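Local coordinates for 5,10-methylenetetrahydrofolate dehydrogenase (Bombyx mori, PDB 5ZF1), which probably catalyses the NADP+-dependent oxidation of 5,10-methylenetetrahydrofolate to 5,10-methenyltetrahydrofolate in one-carbon metabolism, at residues I124-R129 against L134-P139. Numbering follows the deposited sequence. Where two conformers were deposited one is given.
Sequences IINIGR and LPTIVP
The guanidinium of R129 has L134 CD2 over one face, 3.1 Å above the plane and displaced from its centre, while the carbonyl oxygen of P135 sits at its edge, in plane. Both NE and NH2 donate to that one oxygen, at 2.7 Å from NE to P135 O and 2.9 Å from NH2 to P135 O. The chain bends at CG–CD (chi3 61°), bringing the group round to the carbonyl. R129 was modelled in two conformers, and this holds for one of them. Closer to the backbone, L134 N donates a hydrogen bond to R129 O. T136 turns OG1 anti to its own N (chi1 -170°) and donates to N126 O, 3.0 Å away, on a lone pair in the carbonyl plane; its CB packs 3.5 Å from R129 CB. With an alanine at T136, N126 O would probably lose this side-chain donor and the loop its side-chain tie to the helix's first turn. N126 ND2 is hydrogen-bonded to D118 OD2 and P115 O, and I127 CD1 touches P139 CG. R129 and L134 also pack against the second subunit. Chemically, main-chain carbonyls accept all four bonds, which in the NAD(P)-binding domain fold the loop back along helix 124-131.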
loop_
_atom_site.group_PDB
_atom_site.type_symbol
_atom_site.label_atom_id
_atom_site.label_comp_id
_atom_site.label_asym_id
_atom_site.label_seq_id
_atom_site.Cartn_x
_atom_site.Cartn_y
_atom_site.Cartn_z
ATOM N N ILE B 124 0.499 6.107 -9.678
ATOM C CA ILE B 124 0.471 6.236 -8.221
ATOM C C ILE B 124 -0.945 6.442 -7.699
ATOM O O ILE B 124 -1.281 5.967 -6.605
ATOM C CB ILE B 124 1.426 7.356 -7.746
ATOM C CG1 ILE B 124 1.125 8.668 -8.453
ATOM C CG2 ILE B 124 2.871 6.916 -7.929
ATOM C CD1 ILE B 124 1.795 9.871 -7.810
ATOM N N ILE B 125 -1.807 7.125 -8.465
ATOM C CA ILE B 125 -3.190 7.303 -8.031
ATOM C C ILE B 125 -3.907 5.961 -7.974
ATOM O O ILE B 125 -4.682 5.695 -7.051
ATOM C CB ILE B 125 -3.924 8.303 -8.944
ATOM C CG1 ILE B 125 -3.405 9.727 -8.677
ATOM C CG2 ILE B 125 -5.428 8.237 -8.728
ATOM C CD1 ILE B 125 -3.904 10.779 -9.673
ATOM N N ASN B 126 -3.662 5.090 -8.951
ATOM C CA ASN B 126 -4.324 3.789 -8.910
ATOM C C ASN B 126 -3.752 2.908 -7.808
ATOM O O ASN B 126 -4.495 2.181 -7.135
ATOM C CB ASN B 126 -4.221 3.087 -10.268
ATOM C CG ASN B 126 -5.126 3.721 -11.322
ATOM O OD1 ASN B 126 -6.213 4.199 -11.007
ATOM N ND2 ASN B 126 -4.684 3.712 -12.582
ATOM N N ILE B 127 -2.436 2.957 -7.609
ATOM C CA ILE B 127 -1.824 2.200 -6.525
ATOM C C ILE B 127 -2.300 2.737 -5.187
ATOM O O ILE B 127 -2.593 1.972 -4.258
ATOM C CB ILE B 127 -0.289 2.259 -6.641
ATOM C CG1 ILE B 127 0.182 1.483 -7.879
ATOM C CG2 ILE B 127 0.381 1.717 -5.357
ATOM C CD1 ILE B 127 0.103 -0.024 -7.726
ATOM N N GLY B 128 -2.391 4.064 -5.070
ATOM C CA GLY B 128 -2.891 4.649 -3.838
ATOM C C GLY B 128 -4.285 4.165 -3.486
ATOM O O GLY B 128 -4.556 3.807 -2.340
ATOM N N ARG B 129 -5.179 4.118 -4.474
ATOM C CA ARG B 129 -6.533 3.647 -4.208
ATOM C C ARG B 129 -6.540 2.170 -3.826
ATOM O O ARG B 129 -7.309 1.751 -2.949
ATOM C CB ARG B 129 -7.425 3.923 -5.422
ATOM C CG ARG B 129 -7.684 5.424 -5.665
ATOM C CD ARG B 129 -8.641 5.673 -6.827
ATOM N NE ARG B 129 -9.955 5.080 -6.587
ATOM C CZ ARG B 129 -10.936 5.665 -5.906
ATOM N NH1 ARG B 129 -10.771 6.880 -5.391
ATOM N NH2 ARG B 129 -12.089 5.033 -5.745
ATOM N N LEU B 134 -9.879 0.813 -1.765
ATOM C CA LEU B 134 -10.859 1.569 -2.546
ATOM C C LEU B 134 -10.918 1.049 -3.993
ATOM O O LEU B 134 -9.929 0.509 -4.487
ATOM C CB LEU B 134 -10.465 3.050 -2.544
ATOM C CG LEU B 134 -11.407 4.247 -2.674
ATOM C CD1 LEU B 134 -12.513 4.208 -1.659
ATOM C CD2 LEU B 134 -10.610 5.511 -2.478
ATOM N N PRO B 135 -12.051 1.181 -4.701
ATOM C CA PRO B 135 -12.115 0.650 -6.078
ATOM C C PRO B 135 -11.135 1.360 -7.004
ATOM O O PRO B 135 -11.042 2.591 -7.015
ATOM C CB PRO B 135 -13.569 0.911 -6.498
ATOM C CG PRO B 135 -14.321 1.117 -5.235
ATOM C CD PRO B 135 -13.345 1.744 -4.276
ATOM N N THR B 136 -10.412 0.582 -7.803
ATOM C CA THR B 136 -9.361 1.166 -8.629
ATOM C C THR B 136 -9.121 0.255 -9.832
ATOM O O THR B 136 -9.849 -0.721 -10.048
ATOM C CB THR B 136 -8.095 1.388 -7.778
ATOM O OG1 THR B 136 -7.141 2.174 -8.497
ATOM C CG2 THR B 136 -7.429 0.072 -7.404
ATOM N N ILE B 137 -8.116 0.586 -10.634
ATOM C CA ILE B 137 -7.566 -0.359 -11.604
ATOM C C ILE B 137 -6.416 -1.081 -10.920
ATOM O O ILE B 137 -5.437 -0.450 -10.505
ATOM C CB ILE B 137 -7.095 0.345 -12.882
ATOM C CG1 ILE B 137 -8.272 1.087 -13.515
ATOM C CG2 ILE B 137 -6.481 -0.700 -13.834
ATOM C CD1 ILE B 137 -7.961 1.727 -14.863
ATOM N N VAL B 138 -6.536 -2.397 -10.797
ATOM C CA VAL B 138 -5.585 -3.207 -10.032
ATOM C C VAL B 138 -4.569 -3.842 -10.976
ATOM O O VAL B 138 -4.939 -4.255 -12.089
ATOM C CB VAL B 138 -6.340 -4.272 -9.223
ATOM C CG1 VAL B 138 -5.383 -5.148 -8.472
ATOM C CG2 VAL B 138 -7.353 -3.615 -8.292
ATOM N N PRO B 139 -3.287 -3.937 -10.596
ATOM C CA PRO B 139 -2.302 -4.567 -11.482
ATOM C C PRO B 139 -2.709 -5.989 -11.842
ATOM O O PRO B 139 -3.260 -6.726 -11.025
ATOM C CB PRO B 139 -1.013 -4.531 -10.655
ATOM C CG PRO B 139 -1.215 -3.326 -9.759
ATOM C CD PRO B 139 -2.667 -3.327 -9.403
#